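Local coordinates for probable O-methyltransferase (Mycobacterium tuberculosis, PDB 6JCL), which transfers a methyl group from S-adenosyl-L-methionine to catechol-like compounds in a reaction that depends on a divalent metal cation, at residues R87-E92 and R113-V118; F133-I138 and G159-V164. All blocks are in the same frame, centred on the assembly; numbering follows the deposited sequence.

Contact 1: residues R87-E92 and R113-V118; sequences RVVTLE and RVEVVV. With SAH (S-adenosyl-L-homocysteine), chain I.
Strands 87-92 and 114-118 are the two parallel strands of a beta-alpha-beta unit in the class I methyltransferase fold, with helix 95-107 as the crossover. Five backbone hydrogen bonds join them, from Val88 N to Arg113 O (2.7 Å) through to Glu92 N to Val117 O, which is longer at 3.2 Å. Val88, Thr90, Val114 and Val116 point to one face of the sheet, where helix 73-82 packs on Val88, Thr90 and Val114. There Thr90 CG2 lies 3.7 Å from Val116 CG2, the two side chains side by side. With OG1 anti to the backbone N (chi1 -176°), Thr90 turns its methyl to the valine and its hydroxyl to Thr69 and Glu66. On the other face Leu91 CD2 rests 3.6 Å from Val117 CB. The CG2 branch of that valine meets Val89 CG1 at 3.9 Å.

Glu92 ends its strand at the cofactor. Its chain bends at chi2 (53°), and the carboxylate takes both ribose hydroxyls of S-adenosyl-L-homocysteine. O3' donates to Glu92 OE1 at 2.7 Å, and O2' donates to Glu92 OE2 at 2.7 Å. Backbone N-H groups of Leu70 and Gln94 also bind OE1 and OE2, respectively. These second bonds hold the carboxylate in place. An acidic residue at the end of this strand, binding both ribose hydroxyls, is characteristic of class I methyltransferases. Here it fixes the sugar through two bonds.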
ATOM      1  N   ARG A  87     -13.159 -13.199  -9.449  1.00 25.68           N
ATOM      2  CA  ARG A  87     -14.536 -12.791  -9.263  1.00 24.14           C
ATOM      3  C   ARG A  87     -14.569 -11.765  -8.150  1.00 30.90           C
ATOM      4  O   ARG A  87     -13.823 -11.874  -7.169  1.00 28.24           O
ATOM      5  CB  ARG A  87     -15.453 -13.963  -8.935  1.00 25.47           C
ATOM      6  CG  ARG A  87     -15.660 -14.984 -10.099  1.00 40.25           C
ATOM      7  CD  ARG A  87     -16.331 -14.345 -11.324  1.00 41.10           C
ATOM      8  NE  ARG A  87     -16.683 -15.326 -12.356  1.00 48.89           N
ATOM      9  CZ  ARG A  87     -15.884 -15.691 -13.357  1.00 55.36           C
ATOM     10  NH1 ARG A  87     -16.294 -16.596 -14.243  1.00 53.86           N
ATOM     11  NH2 ARG A  87     -14.676 -15.150 -13.482  1.00 56.93           N
ATOM     12  N   VAL A  88     -15.388 -10.739  -8.343  1.00 22.51           N
ATOM     13  CA  VAL A  88     -15.612  -9.713  -7.336  1.00 21.26           C
ATOM     14  C   VAL A  88     -17.076  -9.753  -6.944  1.00 25.87           C
ATOM     15  O   VAL A  88     -17.951  -9.792  -7.816  1.00 25.50           O
ATOM     16  CB  VAL A  88     -15.234  -8.314  -7.851  1.00 21.13           C
ATOM     17  CG1 VAL A  88     -15.457  -7.273  -6.758  1.00 19.44           C
ATOM     18  CG2 VAL A  88     -13.780  -8.312  -8.372  1.00 23.54           C
ATOM     19  N   VAL A  89     -17.338  -9.766  -5.637  1.00 21.29           N
ATOM     20  CA  VAL A  89     -18.674  -9.566  -5.091  1.00 21.47           C
ATOM     21  C   VAL A  89     -18.668  -8.190  -4.438  1.00 20.40           C
ATOM     22  O   VAL A  89     -17.847  -7.928  -3.554  1.00 20.05           O
ATOM     23  CB  VAL A  89     -19.042 -10.662  -4.078  1.00 23.51           C
ATOM     24  CG1 VAL A  89     -20.423 -10.410  -3.477  1.00 23.69           C
ATOM     25  CG2 VAL A  89     -18.985 -12.038  -4.737  1.00 27.70           C
ATOM     26  N   THR A  90     -19.556  -7.303  -4.879  1.00 20.32           N
ATOM     27  CA  THR A  90     -19.606  -5.960  -4.314  1.00 19.46           C
ATOM     28  C   THR A  90     -21.014  -5.668  -3.804  1.00 19.83           C
ATOM     29  O   THR A  90     -22.005  -6.001  -4.462  1.00 21.89           O
ATOM     30  CB  THR A  90     -19.114  -4.889  -5.324  1.00 22.41           C
ATOM     31  OG1 THR A  90     -19.084  -3.600  -4.689  1.00 22.92           O
ATOM     32  CG2 THR A  90     -19.973  -4.820  -6.598  1.00 19.68           C
ATOM     33  N   LEU A  91     -21.087  -5.060  -2.614  1.00 19.35           N
ATOM     34  CA  LEU A  91     -22.332  -4.858  -1.882  1.00 19.78           C
ATOM     35  C   LEU A  91     -22.744  -3.390  -1.933  1.00 22.50           C
ATOM     36  O   LEU A  91     -21.942  -2.507  -1.614  1.00 21.51           O
ATOM     37  CB  LEU A  91     -22.179  -5.299  -0.419  1.00 20.54           C
ATOM     38  CG  LEU A  91     -21.639  -6.720  -0.220  1.00 24.84           C
ATOM     39  CD1 LEU A  91     -21.666  -7.109   1.253  1.00 22.28           C
ATOM     40  CD2 LEU A  91     -22.410  -7.773  -1.066  1.00 23.27           C
ATOM     41  N   GLU A  92     -24.003  -3.136  -2.291  1.00 20.04           N
ATOM     42  CA  GLU A  92     -24.484  -1.763  -2.451  1.00 19.89           C
ATOM     43  C   GLU A  92     -25.937  -1.712  -2.009  1.00 22.73           C
ATOM     44  O   GLU A  92     -26.737  -2.517  -2.480  1.00 21.86           O
ATOM     45  CB  GLU A  92     -24.368  -1.324  -3.915  1.00 19.96           C
ATOM     46  CG  GLU A  92     -24.945   0.052  -4.205  1.00 21.93           C
ATOM     47  CD  GLU A  92     -24.394   1.120  -3.279  1.00 21.38           C
ATOM     48  OE1 GLU A  92     -23.145   1.228  -3.152  1.00 19.01           O
ATOM     49  OE2 GLU A  92     -25.214   1.842  -2.666  1.00 24.02           O
ATOM     50  N   ARG A 113     -17.075 -10.712 -14.458  1.00 28.67           N
ATOM     51  CA  ARG A 113     -16.316 -11.033 -13.258  1.00 30.28           C
ATOM     52  C   ARG A 113     -16.926 -10.469 -11.978  1.00 24.77           C
ATOM     53  O   ARG A 113     -16.374 -10.712 -10.898  1.00 30.66           O
ATOM     54  CB  ARG A 113     -14.886 -10.489 -13.343  1.00 36.04           C
ATOM     55  CG  ARG A 113     -14.228 -10.606 -14.673  1.00 41.28           C
ATOM     56  CD  ARG A 113     -12.971  -9.757 -14.674  1.00 36.71           C
ATOM     57  NE  ARG A 113     -12.374  -9.740 -15.994  1.00 37.76           N
ATOM     58  CZ  ARG A 113     -11.196  -9.204 -16.268  1.00 36.90           C
ATOM     59  NH1 ARG A 113     -10.493  -8.645 -15.300  1.00 26.78           N
ATOM     60  NH2 ARG A 113     -10.725  -9.243 -17.510  1.00 33.88           N
ATOM     61  N   VAL A 114     -17.984  -9.667 -12.065  1.00 24.01           N
ATOM     62  CA  VAL A 114     -18.453  -8.882 -10.924  1.00 23.07           C
ATOM     63  C   VAL A 114     -19.940  -9.122 -10.717  1.00 25.91           C
ATOM     64  O   VAL A 114     -20.724  -9.072 -11.673  1.00 27.94           O
ATOM     65  CB  VAL A 114     -18.184  -7.373 -11.117  1.00 22.13           C
ATOM     66  CG1 VAL A 114     -18.649  -6.577  -9.885  1.00 21.27           C
ATOM     67  CG2 VAL A 114     -16.726  -7.129 -11.426  1.00 24.44           C
ATOM     68  N   GLU A 115     -20.322  -9.405  -9.474  1.00 24.39           N
ATOM     69  CA  GLU A 115     -21.720  -9.436  -9.063  1.00 24.02           C
ATOM     70  C   GLU A 115     -21.952  -8.286  -8.096  1.00 23.32           C
ATOM     71  O   GLU A 115     -21.282  -8.201  -7.060  1.00 24.56           O
ATOM     72  CB  GLU A 115     -22.074 -10.771  -8.402  1.00 26.75           C
ATOM     73  CG  GLU A 115     -23.542 -10.924  -8.076  1.00 46.47           C
ATOM     74  CD  GLU A 115     -23.843 -12.227  -7.356  1.00 67.83           C
ATOM     75  OE1 GLU A 115     -22.912 -12.802  -6.751  1.00 74.84           O
ATOM     76  OE2 GLU A 115     -25.006 -12.684  -7.408  1.00 74.77           O
ATOM     77  N   VAL A 116     -22.896  -7.412  -8.431  1.00 24.75           N
ATOM     78  CA  VAL A 116     -23.380  -6.389  -7.508  1.00 22.47           C
ATOM     79  C   VAL A 116     -24.573  -6.975  -6.759  1.00 24.23           C
ATOM     80  O   VAL A 116     -25.574  -7.378  -7.370  1.00 25.15           O
ATOM     81  CB  VAL A 116     -23.764  -5.101  -8.258  1.00 22.33           C
ATOM     82  CG1 VAL A 116     -24.115  -3.967  -7.286  1.00 25.73           C
ATOM     83  CG2 VAL A 116     -22.639  -4.667  -9.206  1.00 23.03           C
ATOM     84  N   VAL A 117     -24.465  -7.049  -5.439  1.00 23.14           N
ATOM     85  CA  VAL A 117     -25.496  -7.641  -4.593  1.00 23.56           C
ATOM     86  C   VAL A 117     -26.176  -6.487  -3.882  1.00 23.50           C
ATOM     87  O   VAL A 117     -25.530  -5.767  -3.113  1.00 22.26           O
ATOM     88  CB  VAL A 117     -24.898  -8.631  -3.582  1.00 25.49           C
ATOM     89  CG1 VAL A 117     -25.958  -9.134  -2.602  1.00 24.38           C
ATOM     90  CG2 VAL A 117     -24.218  -9.774  -4.302  1.00 27.78           C
ATOM     91  N   VAL A 118     -27.476  -6.315  -4.118  1.00 24.93           N
ATOM     92  CA  VAL A 118     -28.166  -5.117  -3.664  1.00 24.45           C
ATOM     93  C   VAL A 118     -28.827  -5.380  -2.321  1.00 25.00           C
ATOM     94  O   VAL A 118     -29.539  -6.380  -2.146  1.00 27.23           O
ATOM     95  CB  VAL A 118     -29.196  -4.650  -4.704  1.00 29.20           C
ATOM     96  CG1 VAL A 118     -29.921  -3.401  -4.224  1.00 32.42           C
ATOM     97  CG2 VAL A 118     -28.490  -4.380  -6.032  1.00 29.29           C
TER
HETATM   98  N   SAH I 301     -15.992   2.291  -3.140  1.00 17.72           N
HETATM   99  CA  SAH I 301     -16.545   3.339  -4.012  1.00 17.33           C
HETATM  100  CB  SAH I 301     -17.197   4.425  -3.162  1.00 15.62           C
HETATM  101  CG  SAH I 301     -18.218   3.909  -2.152  1.00 17.46           C
HETATM  102  SD  SAH I 301     -19.156   5.301  -1.472  1.00 18.27           S
HETATM  103  C   SAH I 301     -15.467   3.939  -4.905  1.00 19.50           C
HETATM  104  O   SAH I 301     -15.625   4.077  -6.124  1.00 20.33           O
HETATM  105  OXT SAH I 301     -14.400   4.259  -4.398  1.00 18.49           O
HETATM  106  C5' SAH I 301     -20.057   4.367  -0.211  1.00 17.28           C
HETATM  107  C4' SAH I 301     -21.182   3.495  -0.776  1.00 18.37           C
HETATM  108  O4' SAH I 301     -21.658   2.678   0.274  1.00 19.40           O
HETATM  109  C3' SAH I 301     -22.407   4.269  -1.282  1.00 22.17           C
HETATM  110  O3' SAH I 301     -22.694   3.844  -2.614  1.00 23.25           O
HETATM  111  C2' SAH I 301     -23.536   3.877  -0.343  1.00 22.18           C
HETATM  112  O2' SAH I 301     -24.826   3.876  -0.943  1.00 19.78           O
HETATM  113  C1' SAH I 301     -23.054   2.510   0.149  1.00 19.44           C
HETATM  114  N9  SAH I 301     -23.636   2.060   1.422  1.00 19.51           N
HETATM  115  C8  SAH I 301     -23.925   2.839   2.525  1.00 20.70           C
HETATM  116  N7  SAH I 301     -24.439   2.024   3.472  1.00 19.75           N
HETATM  117  C5  SAH I 301     -24.465   0.756   2.990  1.00 22.91           C
HETATM  118  C6  SAH I 301     -24.909  -0.442   3.549  1.00 23.46           C
HETATM  119  N6  SAH I 301     -25.421  -0.493   4.784  1.00 22.74           N
HETATM  120  N1  SAH I 301     -24.799  -1.590   2.801  1.00 21.69           N
HETATM  121  C2  SAH I 301     -24.293  -1.553   1.510  1.00 23.80           C
HETATM  122  N3  SAH I 301     -23.869  -0.366   0.952  1.00 20.33           N
HETATM  123  C4  SAH I 301     -23.962   0.770   1.701  1.00 22.17           C

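Contact 2: residues F133-I138 and G159-V164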
ATOM      1  N   PHE A 133     -12.749 -15.371   0.654  1.00 24.15           N
ATOM      2  CA  PHE A 133     -12.212 -14.219  -0.049  1.00 23.15           C
ATOM      3  C   PHE A 133     -10.726 -14.038   0.236  1.00 25.72           C
ATOM      4  O   PHE A 133     -10.253 -14.303   1.344  1.00 23.10           O
ATOM      5  CB  PHE A 133     -13.003 -12.962   0.336  1.00 21.93           C
ATOM      6  CG  PHE A 133     -14.418 -12.993  -0.150  1.00 22.22           C
ATOM      7  CD1 PHE A 133     -14.711 -12.751  -1.485  1.00 23.68           C
ATOM      8  CD2 PHE A 133     -15.463 -13.302   0.722  1.00 24.68           C
ATOM      9  CE1 PHE A 133     -16.021 -12.802  -1.942  1.00 24.97           C
ATOM     10  CE2 PHE A 133     -16.766 -13.359   0.266  1.00 27.80           C
ATOM     11  CZ  PHE A 133     -17.048 -13.122  -1.063  1.00 26.75           C
ATOM     12  N   ASP A 134     -10.001 -13.589  -0.782  1.00 22.29           N
ATOM     13  CA  ASP A 134      -8.578 -13.267  -0.712  1.00 21.99           C
ATOM     14  C   ASP A 134      -8.335 -11.814  -0.331  1.00 20.71           C
ATOM     15  O   ASP A 134      -7.275 -11.486   0.217  1.00 21.17           O
ATOM     16  CB  ASP A 134      -7.907 -13.541  -2.066  1.00 22.71           C
ATOM     17  CG  ASP A 134      -8.125 -14.968  -2.546  1.00 29.04           C
ATOM     18  OD1 ASP A 134      -7.795 -15.906  -1.781  1.00 28.28           O
ATOM     19  OD2 ASP A 134      -8.622 -15.164  -3.682  1.00 27.93           O
ATOM     20  N   LEU A 135      -9.289 -10.937  -0.630  1.00 20.79           N
ATOM     21  CA  LEU A 135      -9.121  -9.504  -0.461  1.00 19.50           C
ATOM     22  C   LEU A 135     -10.482  -8.907  -0.158  1.00 18.51           C
ATOM     23  O   LEU A 135     -11.462  -9.248  -0.828  1.00 21.71           O
ATOM     24  CB  LEU A 135      -8.520  -8.901  -1.739  1.00 20.54           C
ATOM     25  CG  LEU A 135      -8.476  -7.381  -1.872  1.00 24.29           C
ATOM     26  CD1 LEU A 135      -7.686  -6.805  -0.743  1.00 28.65           C
ATOM     27  CD2 LEU A 135      -7.821  -7.045  -3.214  1.00 25.52           C
ATOM     28  N   VAL A 136     -10.558  -8.062   0.872  1.00 17.92           N
ATOM     29  CA  VAL A 136     -11.803  -7.397   1.234  1.00 18.10           C
ATOM     30  C   VAL A 136     -11.526  -5.909   1.288  1.00 18.72           C
ATOM     31  O   VAL A 136     -10.597  -5.480   1.983  1.00 18.38           O
ATOM     32  CB  VAL A 136     -12.356  -7.878   2.589  1.00 18.19           C
ATOM     33  CG1 VAL A 136     -13.774  -7.293   2.847  1.00 17.91           C
ATOM     34  CG2 VAL A 136     -12.364  -9.391   2.647  1.00 19.06           C
ATOM     35  N   PHE A 137     -12.312  -5.129   0.548  1.00 16.40           N
ATOM     36  CA  PHE A 137     -12.208  -3.666   0.564  1.00 15.69           C
ATOM     37  C   PHE A 137     -13.455  -3.117   1.231  1.00 17.37           C
ATOM     38  O   PHE A 137     -14.565  -3.333   0.738  1.00 17.69           O
ATOM     39  CB  PHE A 137     -12.070  -3.112  -0.854  1.00 15.55           C
ATOM     40  CG  PHE A 137     -11.980  -1.608  -0.922  1.00 14.92           C
ATOM     41  CD1 PHE A 137     -11.127  -0.901  -0.080  1.00 17.67           C
ATOM     42  CD2 PHE A 137     -12.758  -0.901  -1.827  1.00 15.72           C
ATOM     43  CE1 PHE A 137     -11.052   0.524  -0.148  1.00 19.22           C
ATOM     44  CE2 PHE A 137     -12.694   0.500  -1.906  1.00 15.71           C
ATOM     45  CZ  PHE A 137     -11.837   1.216  -1.055  1.00 19.46           C
ATOM     46  N   ILE A 138     -13.283  -2.402   2.348  1.00 15.37           N
ATOM     47  CA  ILE A 138     -14.411  -1.961   3.162  1.00 16.18           C
ATOM     48  C   ILE A 138     -14.552  -0.454   2.985  1.00 18.41           C
ATOM     49  O   ILE A 138     -13.684   0.322   3.415  1.00 16.45           O
ATOM     50  CB  ILE A 138     -14.231  -2.352   4.635  1.00 15.76           C
ATOM     51  CG1 ILE A 138     -14.097  -3.883   4.748  1.00 17.17           C
ATOM     52  CG2 ILE A 138     -15.415  -1.838   5.482  1.00 15.99           C
ATOM     53  CD1 ILE A 138     -14.007  -4.412   6.182  1.00 18.30           C
ATOM     54  N   GLY A 159      -4.571 -15.301   5.842  1.00 24.87           N
ATOM     55  CA  GLY A 159      -3.638 -14.525   5.040  1.00 24.13           C
ATOM     56  C   GLY A 159      -4.278 -13.512   4.110  1.00 22.88           C
ATOM     57  O   GLY A 159      -3.557 -12.751   3.440  1.00 22.24           O
ATOM     58  N   ALA A 160      -5.605 -13.449   4.064  1.00 22.59           N
ATOM     59  CA  ALA A 160      -6.286 -12.477   3.226  1.00 21.52           C
ATOM     60  C   ALA A 160      -5.958 -11.047   3.656  1.00 20.40           C
ATOM     61  O   ALA A 160      -5.624 -10.771   4.817  1.00 21.53           O
ATOM     62  CB  ALA A 160      -7.803 -12.679   3.299  1.00 21.58           C
ATOM     63  N   VAL A 161      -6.113 -10.126   2.711  1.00 19.56           N
ATOM     64  CA  VAL A 161      -5.863  -8.704   2.939  1.00 20.13           C
ATOM     65  C   VAL A 161      -7.196  -8.001   3.140  1.00 20.07           C
ATOM     66  O   VAL A 161      -8.134  -8.214   2.362  1.00 18.23           O
ATOM     67  CB  VAL A 161      -5.108  -8.081   1.751  1.00 18.15           C
ATOM     68  CG1 VAL A 161      -4.885  -6.585   1.972  1.00 17.24           C
ATOM     69  CG2 VAL A 161      -3.769  -8.796   1.530  1.00 18.86           C
ATOM     70  N   ILE A 162      -7.288  -7.174   4.187  1.00 17.56           N
ATOM     71  CA  ILE A 162      -8.437  -6.295   4.417  1.00 17.02           C
ATOM     72  C   ILE A 162      -7.945  -4.864   4.307  1.00 17.96           C
ATOM     73  O   ILE A 162      -6.970  -4.486   4.972  1.00 19.17           O
ATOM     74  CB  ILE A 162      -9.090  -6.531   5.797  1.00 18.46           C
ATOM     75  CG1 ILE A 162      -9.623  -7.967   5.903  1.00 21.02           C
ATOM     76  CG2 ILE A 162     -10.245  -5.525   6.011  1.00 18.17           C
ATOM     77  CD1 ILE A 162     -10.061  -8.386   7.356  1.00 22.28           C
ATOM     78  N   VAL A 163      -8.618  -4.066   3.485  1.00 15.73           N
ATOM     79  CA  VAL A 163      -8.308  -2.646   3.342  1.00 15.08           C
ATOM     80  C   VAL A 163      -9.547  -1.859   3.743  1.00 18.05           C
ATOM     81  O   VAL A 163     -10.653  -2.163   3.275  1.00 16.69           O
ATOM     82  CB  VAL A 163      -7.885  -2.305   1.901  1.00 14.86           C
ATOM     83  CG1 VAL A 163      -7.701  -0.795   1.748  1.00 15.61           C
ATOM     84  CG2 VAL A 163      -6.580  -3.040   1.515  1.00 18.80           C
ATOM     85  N   VAL A 164      -9.369  -0.865   4.617  1.00 15.64           N
ATOM     86  CA  VAL A 164     -10.460   0.003   5.056  1.00 15.76           C
ATOM     87  C   VAL A 164     -10.120   1.423   4.611  1.00 16.24           C
ATOM     88  O   VAL A 164      -9.045   1.939   4.945  1.00 16.13           O
ATOM     89  CB  VAL A 164     -10.677  -0.049   6.578  1.00 16.24           C
ATOM     90  CG1 VAL A 164     -11.910   0.784   6.947  1.00 14.82           C
ATOM     91  CG2 VAL A 164     -10.800  -1.514   7.092  1.00 15.67           C
TER
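Phe137 and Val163 meet at an angle on one face of two parallel strands. The ring carbon Phe137 CD1 lies 3.9 Å from Val163 CG1. The same ring atom is 3.6 Å from Val163 O, which approaches the ring obliquely. With CG anti to its backbone N (chi1 179°), Phe137 brings the CD1 side of its ring over towards the 159-164 strand. Leu135 sits on the same face but is arranged differently. It runs side by side with Val161, and its CD1 branch is the one that touches, 3.8 Å from Val161 CB. Helix 46-58 packs on this face, and Val161 also meets Ala58 of the second subunit.

On the other face Ile138 and Ile162 cross at a slant. Ile138 CD1 reaches back along the strand to Ile162 CG2, at 3.9 Å. The chi1 of Ile138 (-59°) places CG1 beside its own backbone N, which sends CD1 that way. Val136 is on this face too, and helix 145-155 packs against it.

Four backbone hydrogen bonds hold the strands in register. Three are nearly linear at the acceptor. The first, Val161 N to Asp134 O, is longer (3.1 Å), with its donor tilted 30° from the carbonyl plane. It lies where the chain turns a corner at Asp134. The carboxylate of Asp134 is held by a salt bridge to Arg157 and by backbone N-H groups of Arg62 and Arg63.

Phe137 also touches S-adenosyl-L-homocysteine, and the metal ligand Asp139 follows Ile138. This is the apolar centre of a Rossmann-like methyltransferase sheet, whose parallel strands carry the cofactor and metal sites at their C-terminal ends.

In the fold
Contact 1 comes first along the chain. It closes a loop that contains helix 95-107. Contact 2 opens only after that loop has closed, and its own loop contains helix 145-155. The two are therefore in series, neither nested nor crossed. Both belong to one sheet, with strand 63-67 between strands 87-92 and 133-138. Contact 1 includes the outermost strand 114-118, while contact 2 lies inside the sheet, next to the antiparallel strand 212-219. Their centres are about 15 Å apart, yet they touch where Val89 CG2 packs on Phe133 CE1 at 4.1 Å. Strands 87-92 and 133-138 both bring residues to the cofactor pocket.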